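Side-chain contacts in peptidase M16 C-terminal domain-containing protein (Enterococcus faecalis, PDB 3D3Y), which is of unknown function but carries an M16 peptidase domain of the inactive type and possibly binds metal ions: residues A[332-335]-A[336-340]; A[189-192]-A[193-197]; A[98-101]-A[102-105]; A[153-156]-A[157-161]. All coordinates share one frame; numbering follows the deposited sequence.

In the fold
The four contacts are local ones, spread over both halves of the chain. Contacts 1 and 4 lie on helices that pack against strand 255-262 of the five-stranded sheet. Contact 1 uses L259 and Y261 of that strand, contact 4 uses K256, N258 and A260, so they sit on its two faces, with centres about 23 Å apart. Contacts 2 and 3 belong to the other half, with centres about 35 Å apart. Helix 105-118 joins them: it starts at contact 3 and its far end receives Y192 of contact 2. Contacts 1 and 3 lie about 60 Å apart between centres. Acetate near Q159 and ethanediol near L196 probably come from the crystallisation liquor.

Contact 1. Residues A[332-335]-A[336-340]; sequences LIST and ELENI
Helix 326-341 packs on strand 255-262, and along it L332, S334 and T335 each meet the residue one turn on: E336, E338 and N339. Two of these pairs are bridged by water. Water 1 donates to L332 O at 2.9 Å and to E336 OE2 at 2.8 Å. The first torsion of E336 (chi1 -66°) sets CG beside its own backbone N, 3.6 Å from L332 O. A bend at chi2 (-49°) then brings the carboxylate to this water. L332 O accepts both the water and the N-H of E336. Water 2 lies 2.8 Å from S334 OG and donates to E338 OE2 at 3.0 Å. T335 and N339 extend in the same direction next to each other, with T335 CG2 4.1 Å from N339 ND2. N339 ND2 gives a weak bond to E336 OE1 at 3.4 Å. Other polar partners lie outside: R341 in a salt bridge with E338 OE2, the R331 carbonyl for the T335 hydroxyl, and K344 for N339 OD1. I333 and L337 face the sheet and helix 272-284. The buried E336 carboxylate thus has the water on OE2 and the weak N339 bond on OE1, which probably favours one orientation of the group.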
loop_
_atom_site.group_PDB
_atom_site.type_symbol
_atom_site.label_atom_id
_atom_site.label_comp_id
_atom_site.label_asym_id
_atom_site.label_seq_id
_atom_site.Cartn_x
_atom_site.Cartn_y
_atom_site.Cartn_z
ATOM N N LEU A 332 10.402 -11.140 -27.031
ATOM C CA LEU A 332 11.004 -9.801 -27.006
ATOM C C LEU A 332 11.383 -9.367 -25.582
ATOM O O LEU A 332 12.452 -8.820 -25.375
ATOM C CB LEU A 332 10.063 -8.763 -27.631
ATOM C CG LEU A 332 9.814 -8.850 -29.147
ATOM C CD1 LEU A 332 8.673 -7.915 -29.620
ATOM C CD2 LEU A 332 11.094 -8.580 -29.942
ATOM N N ILE A 333 10.474 -9.569 -24.631
ATOM C CA ILE A 333 10.719 -9.262 -23.206
ATOM C C ILE A 333 11.927 -10.042 -22.668
ATOM O O ILE A 333 12.811 -9.467 -21.989
ATOM C CB ILE A 333 9.496 -9.620 -22.344
ATOM C CG1 ILE A 333 8.332 -8.665 -22.637
ATOM C CG2 ILE A 333 9.862 -9.597 -20.821
ATOM C CD1 ILE A 333 6.978 -9.180 -22.057
ATOM N N SER A 334 11.961 -11.340 -22.976
ATOM C CA SER A 334 13.092 -12.200 -22.590
ATOM C C SER A 334 14.419 -11.701 -23.172
ATOM O O SER A 334 15.471 -11.677 -22.489
ATOM C CB SER A 334 12.846 -13.637 -23.074
ATOM O OG SER A 334 14.024 -14.415 -22.886
ATOM N N THR A 335 14.368 -11.274 -24.433
ATOM C CA THR A 335 15.566 -10.710 -25.083
ATOM C C THR A 335 16.113 -9.486 -24.366
ATOM O O THR A 335 17.332 -9.384 -24.138
ATOM C CB THR A 335 15.287 -10.394 -26.550
ATOM O OG1 THR A 335 15.008 -11.637 -27.198
ATOM C CG2 THR A 335 16.520 -9.758 -27.211
ATOM N N GLU A 336 15.221 -8.564 -24.012
ATOM C CA GLU A 336 15.646 -7.386 -23.262
ATOM C C GLU A 336 16.202 -7.745 -21.895
ATOM O O GLU A 336 17.163 -7.145 -21.452
ATOM C CB GLU A 336 14.525 -6.347 -23.148
ATOM C CG GLU A 336 14.127 -5.732 -24.523
ATOM C CD GLU A 336 15.336 -5.268 -25.333
ATOM O OE1 GLU A 336 16.329 -4.790 -24.741
ATOM O OE2 GLU A 336 15.313 -5.375 -26.570
ATOM N N LEU A 337 15.615 -8.734 -21.231
ATOM C CA LEU A 337 16.164 -9.168 -19.952
ATOM C C LEU A 337 17.579 -9.753 -20.107
ATOM O O LEU A 337 18.491 -9.442 -19.331
ATOM C CB LEU A 337 15.206 -10.141 -19.249
ATOM C CG LEU A 337 15.676 -10.761 -17.922
ATOM C CD1 LEU A 337 16.083 -9.628 -16.911
ATOM C CD2 LEU A 337 14.521 -11.630 -17.352
ATOM N N GLU A 338 17.768 -10.589 -21.118
ATOM C CA GLU A 338 19.083 -11.107 -21.415
ATOM C C GLU A 338 20.092 -9.990 -21.713
ATOM O O GLU A 338 21.256 -10.061 -21.284
ATOM C CB GLU A 338 19.007 -12.095 -22.571
ATOM C CG GLU A 338 18.321 -13.416 -22.150
ATOM C CD GLU A 338 18.963 -14.031 -20.874
ATOM O OE1 GLU A 338 20.215 -14.151 -20.829
ATOM O OE2 GLU A 338 18.200 -14.371 -19.924
ATOM N N ASN A 339 19.644 -8.958 -22.428
ATOM C CA ASN A 339 20.515 -7.842 -22.732
ATOM C C ASN A 339 21.016 -7.154 -21.480
ATOM O O ASN A 339 22.193 -6.804 -21.396
ATOM C CB ASN A 339 19.817 -6.834 -23.647
ATOM C CG ASN A 339 19.760 -7.316 -25.083
ATOM O OD1 ASN A 339 20.512 -8.223 -25.478
ATOM N ND2 ASN A 339 18.899 -6.684 -25.889
ATOM N N ILE A 340 20.120 -6.941 -20.515
ATOM C CA ILE A 340 20.548 -6.400 -19.216
ATOM C C ILE A 340 21.499 -7.396 -18.534
ATOM O O ILE A 340 22.548 -7.005 -18.042
ATOM C CB ILE A 340 19.348 -6.076 -18.300
ATOM C CG1 ILE A 340 18.447 -4.983 -18.974
ATOM C CG2 ILE A 340 19.848 -5.668 -16.909
ATOM C CD1 ILE A 340 17.081 -4.787 -18.264
HETATM O O HOH W 1 13.399 -7.230 -27.558
HETATM O O HOH W 2 15.198 -14.415 -20.379
#

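Contact 2. Residues A[189-192]-A[193-197]; sequences AAYY and QKMLA
M195, a selenomethionine, slants across Y191 one helical turn away. The CB of M195 touches the phenol end of the ring, 3.8 Å from Y191 CZ. The backbone N of M195 lies over a face of the same ring. M195 SE stands 5.4 Å from the centroid of the Y191 ring and 63° off the normal, a slanted Met-aromatic contact. On another side of the helix L196 runs alongside Y192. L196 CD2 comes close to the Y192 hydroxyl, 3.2 Å from OH. Q193 has its CG beside its own N (chi1 -82°), and the chain then runs extended back toward A189 O. Its NE2 gives a bent bond to A189 O at 3.2 Å from above the carbonyl plane. The backbone N of Q193 reaches that oxygen from the opposite face at 3.3 Å. Both phenols have hydrogen-bond partners outside the segments. The Y191 OH is bonded to R43 of helix 40-52, and the Y192 OH to the carbonyl of I117 on helix 105-118. M195 also rests on R43 and L46, and L196 on I117 and F118. These are i to i+4 contacts of an amphipathic alpha-helix, 185-198, which sits between helices 40-52 and 105-118 and leads into strand 200-207.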
loop_
_atom_site.group_PDB
_atom_site.type_symbol
_atom_site.label_atom_id
_atom_site.label_comp_id
_atom_site.label_asym_id
_atom_site.label_seq_id
_atom_site.Cartn_x
_atom_site.Cartn_y
_atom_site.Cartn_z
ATOM N N ALA A 189 -19.400 -6.088 13.449
ATOM C CA ALA A 189 -19.358 -5.699 14.863
ATOM C C ALA A 189 -18.474 -6.665 15.669
ATOM O O ALA A 189 -17.707 -6.242 16.536
ATOM C CB ALA A 189 -20.757 -5.671 15.449
ATOM N N ALA A 190 -18.594 -7.961 15.391
ATOM C CA ALA A 190 -17.698 -8.920 16.013
ATOM C C ALA A 190 -16.242 -8.634 15.626
ATOM O O ALA A 190 -15.340 -8.663 16.485
ATOM C CB ALA A 190 -18.101 -10.370 15.664
ATOM N N TYR A 191 -16.010 -8.359 14.344
ATOM C CA TYR A 191 -14.649 -8.106 13.888
ATOM C C TYR A 191 -14.089 -6.819 14.544
ATOM O O TYR A 191 -12.946 -6.812 15.043
ATOM C CB TYR A 191 -14.494 -8.087 12.339
ATOM C CG TYR A 191 -13.044 -7.801 12.064
ATOM C CD1 TYR A 191 -12.074 -8.762 12.431
ATOM C CD2 TYR A 191 -12.616 -6.542 11.611
ATOM C CE1 TYR A 191 -10.728 -8.497 12.311
ATOM C CE2 TYR A 191 -11.242 -6.257 11.469
ATOM C CZ TYR A 191 -10.316 -7.255 11.818
ATOM O OH TYR A 191 -8.979 -7.038 11.720
ATOM N N TYR A 192 -14.875 -5.741 14.544
ATOM C CA TYR A 192 -14.484 -4.511 15.251
ATOM C C TYR A 192 -13.902 -4.827 16.644
ATOM O O TYR A 192 -12.822 -4.335 17.022
ATOM C CB TYR A 192 -15.672 -3.553 15.398
ATOM C CG TYR A 192 -15.437 -2.509 16.468
ATOM C CD1 TYR A 192 -14.634 -1.381 16.211
ATOM C CD2 TYR A 192 -16.013 -2.655 17.745
ATOM C CE1 TYR A 192 -14.403 -0.413 17.212
ATOM C CE2 TYR A 192 -15.795 -1.711 18.737
ATOM C CZ TYR A 192 -14.998 -0.585 18.457
ATOM O OH TYR A 192 -14.769 0.329 19.465
ATOM N N GLN A 193 -14.600 -5.657 17.400
ATOM C CA GLN A 193 -14.171 -5.974 18.768
ATOM C C GLN A 193 -12.840 -6.702 18.792
ATOM O O GLN A 193 -12.011 -6.463 19.664
ATOM C CB GLN A 193 -15.238 -6.804 19.480
ATOM C CG GLN A 193 -16.334 -5.919 20.025
ATOM C CD GLN A 193 -17.572 -6.695 20.390
ATOM O OE1 GLN A 193 -17.612 -7.388 21.422
ATOM N NE2 GLN A 193 -18.616 -6.571 19.550
ATOM N N LYS A 194 -12.651 -7.611 17.840
ATOM C CA LYS A 194 -11.392 -8.371 17.726
ATOM C C LYS A 194 -10.205 -7.479 17.287
ATOM O O LYS A 194 -9.148 -7.520 17.902
ATOM C CB LYS A 194 -11.565 -9.579 16.783
ATOM C CG LYS A 194 -10.277 -10.389 16.584
ATOM C CD LYS A 194 -10.375 -11.486 15.502
ATOM C CE LYS A 194 -9.353 -12.600 15.773
ATOM N NZ LYS A 194 -9.704 -13.453 16.954
HETATM N N MSE A 195 -10.402 -6.645 16.256
HETATM C CA MSE A 195 -9.377 -5.674 15.877
HETATM C C MSE A 195 -8.984 -4.781 17.066
HETATM O O MSE A 195 -7.801 -4.625 17.363
HETATM C CB MSE A 195 -9.799 -4.809 14.703
HETATM C CG MSE A 195 -8.637 -3.895 14.240
HETATM SE SE MSE A 195 -9.103 -2.791 12.746
HETATM C CE MSE A 195 -9.971 -1.410 13.752
ATOM N N LEU A 196 -9.978 -4.248 17.780
ATOM C CA LEU A 196 -9.696 -3.310 18.855
ATOM C C LEU A 196 -8.896 -3.990 19.972
ATOM O O LEU A 196 -7.978 -3.392 20.510
ATOM C CB LEU A 196 -10.979 -2.627 19.379
ATOM C CG LEU A 196 -10.793 -1.348 20.240
ATOM C CD1 LEU A 196 -10.041 -0.203 19.554
ATOM C CD2 LEU A 196 -12.105 -0.820 20.865
ATOM N N ALA A 197 -9.222 -5.245 20.268
ATOM C CA ALA A 197 -8.540 -5.989 21.322
ATOM C C ALA A 197 -7.172 -6.582 20.951
ATOM O O ALA A 197 -6.347 -6.770 21.820
ATOM C CB ALA A 197 -9.466 -7.059 21.874
#

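Contact 3. Residues A[98-101]-A[102-105]; sequences HYLQ and DSQV
The Q101 amide and the D102 carboxylate are turned almost square to each other, their planes 84° apart. The nearest atoms of the two side chains, D102 OD2 and Q101 CG, are 4.0 Å apart. Just before them, H98 CD2 lies 3.5 Å above one face of the Y99 ring, off its centre. Y99 CE1 is in the plane of the H98 ring, at its edge. The closer side-chain contact across the turn is between L100 and S103. S103 OG sits 3.4 Å from L100 CB, and S103 CB lies 3.9 Å from L100 CD1. The same leucine methyl, CD1, reaches V105 CB at 4.1 Å. This turn connects strand 85-95 to helix 105-118, and Q104 holds the N-cap position of that helix. D97 binds both the S103 hydroxyl and the backbone N of V105, so it ties the turn to the first residue of the helix. The S103 hydroxyl is placed for this by a chi1 of 67°, which puts OG between its own N and carbonyl carbon. Water 3 donates to S103 OG at 2.7 Å and only weakly to L100 O. The apolar side of the turn, L100 and V105, rests on Y71 and on strand 85-95.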
loop_
_atom_site.group_PDB
_atom_site.type_symbol
_atom_site.label_atom_id
_atom_site.label_comp_id
_atom_site.label_asym_id
_atom_site.label_seq_id
_atom_site.Cartn_x
_atom_site.Cartn_y
_atom_site.Cartn_z
ATOM N N HIS A 98 -1.787 27.561 17.384
ATOM C CA HIS A 98 -1.098 28.820 17.102
ATOM C C HIS A 98 -1.897 29.700 16.130
ATOM O O HIS A 98 -1.845 30.929 16.218
ATOM C CB HIS A 98 0.332 28.550 16.592
ATOM C CG HIS A 98 1.104 29.789 16.224
ATOM N ND1 HIS A 98 1.806 30.539 17.148
ATOM C CD2 HIS A 98 1.304 30.394 15.025
ATOM C CE1 HIS A 98 2.389 31.560 16.537
ATOM N NE2 HIS A 98 2.099 31.496 15.249
ATOM N N TYR A 99 -2.673 29.074 15.249
ATOM C CA TYR A 99 -3.396 29.803 14.201
ATOM C C TYR A 99 -4.867 30.003 14.515
ATOM O O TYR A 99 -5.612 30.551 13.693
ATOM C CB TYR A 99 -3.218 29.101 12.841
ATOM C CG TYR A 99 -1.780 29.110 12.412
ATOM C CD1 TYR A 99 -1.218 30.243 11.831
ATOM C CD2 TYR A 99 -0.963 28.011 12.650
ATOM C CE1 TYR A 99 0.132 30.275 11.477
ATOM C CE2 TYR A 99 0.374 28.026 12.301
ATOM C CZ TYR A 99 0.916 29.155 11.712
ATOM O OH TYR A 99 2.246 29.151 11.361
ATOM N N LEU A 100 -5.268 29.566 15.710
ATOM C CA LEU A 100 -6.647 29.642 16.159
ATOM C C LEU A 100 -6.788 30.571 17.380
ATOM O O LEU A 100 -5.795 30.901 18.054
ATOM C CB LEU A 100 -7.166 28.231 16.460
ATOM C CG LEU A 100 -6.953 27.166 15.365
ATOM C CD1 LEU A 100 -7.218 25.773 15.898
ATOM C CD2 LEU A 100 -7.859 27.415 14.179
ATOM N N GLN A 101 -8.026 30.986 17.658
ATOM C CA GLN A 101 -8.301 31.987 18.685
ATOM C C GLN A 101 -8.505 31.417 20.110
ATOM O O GLN A 101 -7.659 31.618 21.002
ATOM C CB GLN A 101 -9.464 32.888 18.252
ATOM C CG GLN A 101 -9.424 34.314 18.822
ATOM C CD GLN A 101 -8.027 34.958 18.789
ATOM O OE1 GLN A 101 -7.223 34.721 17.870
ATOM N NE2 GLN A 101 -7.738 35.785 19.802
ATOM N N ASP A 102 -9.612 30.727 20.335
ATOM C CA ASP A 102 -9.822 30.120 21.645
ATOM C C ASP A 102 -10.050 28.662 21.393
ATOM O O ASP A 102 -11.171 28.238 21.123
ATOM C CB ASP A 102 -11.016 30.734 22.386
ATOM C CG ASP A 102 -10.889 32.230 22.569
ATOM O OD1 ASP A 102 -10.095 32.696 23.434
ATOM O OD2 ASP A 102 -11.615 32.944 21.840
ATOM N N SER A 103 -8.964 27.903 21.443
ATOM C CA SER A 103 -8.975 26.520 20.995
ATOM C C SER A 103 -8.150 25.629 21.911
ATOM O O SER A 103 -7.252 26.091 22.632
ATOM C CB SER A 103 -8.425 26.431 19.559
ATOM O OG SER A 103 -7.037 26.755 19.524
ATOM N N GLN A 104 -8.490 24.352 21.895
ATOM C CA GLN A 104 -7.689 23.318 22.538
ATOM C C GLN A 104 -7.624 22.165 21.549
ATOM O O GLN A 104 -8.041 21.051 21.855
ATOM C CB GLN A 104 -8.324 22.856 23.845
ATOM C CG GLN A 104 -8.085 23.774 25.018
ATOM C CD GLN A 104 -6.616 24.079 25.231
ATOM O OE1 GLN A 104 -5.748 23.227 25.001
ATOM N NE2 GLN A 104 -6.325 25.302 25.662
ATOM N N VAL A 105 -7.094 22.455 20.363
ATOM C CA VAL A 105 -7.300 21.590 19.207
ATOM C C VAL A 105 -6.845 20.141 19.421
ATOM O O VAL A 105 -7.500 19.208 18.965
ATOM C CB VAL A 105 -6.683 22.185 17.905
ATOM C CG1 VAL A 105 -5.157 21.992 17.892
ATOM C CG2 VAL A 105 -7.329 21.527 16.665
HETATM O O HOH W 3 -5.950 29.056 20.514
#

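Contact 4. Residues A[153-156]-A[157-161]; sequences YASL and ALQSV
S155 and Q159 are joined by a water one helical turn along. Water 4 lies a short 2.5 Å from S155 OG and accepts from Q159 NE2 at 2.9 Å. The two side chains do not bond directly, since S155 OG and Q159 NE2 are 3.9 Å apart. Their rotamers set up this gap. S155 holds OG trans to its N (chi1 -179°), while Q159 starts out beside its own N and then runs extended. Q159 CG passes 3.5 Å from S155 O. The amide NE2 ends on the same side of the helix as the serine hydroxyl, further along it, where water 4 spans the gap. The other end of that amide, OE1, is bonded to R312, and an acetate ion lies about 4 Å from the Q159 side chain. Helix 150-162 packs on the five-stranded sheet. L158 holds CG trans to its N (chi1 174°), which directs its side chain to A260 and F416 of that sheet, and A154 meets K256. In Y153, CG opposite the backbone N (chi1 177°) carries the ring toward A157, and its OH is bonded to E248 of strand 244-251. Y153 CE2 comes to 4.5 Å from A157 CB, an oblique and loose contact. A157 CB also lies 3.5 Å from Y153 O. S160 turns its OG back beside its own N, with a weak bond to the K170 carbonyl.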
loop_
_atom_site.group_PDB
_atom_site.type_symbol
_atom_site.label_atom_id
_atom_site.label_comp_id
_atom_site.label_asym_id
_atom_site.label_seq_id
_atom_site.Cartn_x
_atom_site.Cartn_y
_atom_site.Cartn_z
ATOM N N TYR A 153 -7.534 -5.606 -13.298
ATOM C CA TYR A 153 -7.962 -6.989 -13.172
ATOM C C TYR A 153 -6.805 -7.984 -13.472
ATOM O O TYR A 153 -6.549 -8.913 -12.699
ATOM C CB TYR A 153 -9.168 -7.288 -14.069
ATOM C CG TYR A 153 -9.557 -8.752 -13.971
ATOM C CD1 TYR A 153 -10.200 -9.238 -12.829
ATOM C CD2 TYR A 153 -9.217 -9.654 -14.962
ATOM C CE1 TYR A 153 -10.520 -10.579 -12.704
ATOM C CE2 TYR A 153 -9.543 -11.001 -14.856
ATOM C CZ TYR A 153 -10.189 -11.453 -13.717
ATOM O OH TYR A 153 -10.518 -12.789 -13.582
ATOM N N ALA A 154 -6.132 -7.773 -14.600
ATOM C CA ALA A 154 -5.073 -8.656 -15.053
ATOM C C ALA A 154 -3.873 -8.624 -14.107
ATOM O O ALA A 154 -3.177 -9.637 -13.966
ATOM C CB ALA A 154 -4.661 -8.317 -16.471
ATOM N N SER A 155 -3.655 -7.491 -13.443
ATOM C CA SER A 155 -2.574 -7.365 -12.451
ATOM C C SER A 155 -2.887 -8.174 -11.200
ATOM O O SER A 155 -2.058 -8.891 -10.672
ATOM C CB SER A 155 -2.367 -5.908 -12.042
ATOM O OG SER A 155 -1.282 -5.854 -11.102
ATOM N N LEU A 156 -4.104 -8.035 -10.716
ATOM C CA LEU A 156 -4.581 -8.840 -9.605
ATOM C C LEU A 156 -4.574 -10.346 -9.914
ATOM O O LEU A 156 -4.227 -11.166 -9.050
ATOM C CB LEU A 156 -5.972 -8.373 -9.179
ATOM C CG LEU A 156 -6.036 -6.941 -8.653
ATOM C CD1 LEU A 156 -7.489 -6.514 -8.687
ATOM C CD2 LEU A 156 -5.456 -6.836 -7.240
ATOM N N ALA A 157 -4.967 -10.705 -11.130
ATOM C CA ALA A 157 -5.004 -12.103 -11.533
ATOM C C ALA A 157 -3.589 -12.669 -11.609
ATOM O O ALA A 157 -3.361 -13.825 -11.257
ATOM C CB ALA A 157 -5.717 -12.285 -12.884
ATOM N N LEU A 158 -2.648 -11.861 -12.091
ATOM C CA LEU A 158 -1.253 -12.282 -12.102
ATOM C C LEU A 158 -0.799 -12.568 -10.672
ATOM O O LEU A 158 -0.180 -13.590 -10.406
ATOM C CB LEU A 158 -0.361 -11.194 -12.723
ATOM C CG LEU A 158 1.151 -11.450 -12.668
ATOM C CD1 LEU A 158 1.501 -12.594 -13.606
ATOM C CD2 LEU A 158 1.875 -10.159 -13.055
ATOM N N GLN A 159 -1.093 -11.639 -9.772
ATOM C CA GLN A 159 -0.748 -11.832 -8.362
ATOM C C GLN A 159 -1.340 -13.116 -7.749
ATOM O O GLN A 159 -0.649 -13.829 -6.984
ATOM C CB GLN A 159 -1.063 -10.572 -7.561
ATOM C CG GLN A 159 -0.058 -9.459 -7.874
ATOM C CD GLN A 159 -0.223 -8.199 -7.017
ATOM O OE1 GLN A 159 -0.534 -8.266 -5.827
ATOM N NE2 GLN A 159 0.040 -7.051 -7.622
ATOM N N SER A 160 -2.593 -13.442 -8.105
ATOM C CA SER A 160 -3.220 -14.694 -7.626
ATOM C C SER A 160 -2.442 -15.921 -8.064
ATOM O O SER A 160 -2.361 -16.887 -7.316
ATOM C CB SER A 160 -4.657 -14.864 -8.123
ATOM O OG SER A 160 -5.513 -13.982 -7.439
ATOM N N VAL A 161 -1.890 -15.886 -9.277
ATOM C CA VAL A 161 -1.111 -16.998 -9.811
ATOM C C VAL A 161 0.234 -17.017 -9.108
ATOM O O VAL A 161 0.621 -18.051 -8.541
ATOM C CB VAL A 161 -0.903 -16.915 -11.340
ATOM C CG1 VAL A 161 -0.074 -18.119 -11.838
ATOM C CG2 VAL A 161 -2.254 -16.908 -12.032
HETATM O O HOH W 4 0.928 -6.835 -10.324
#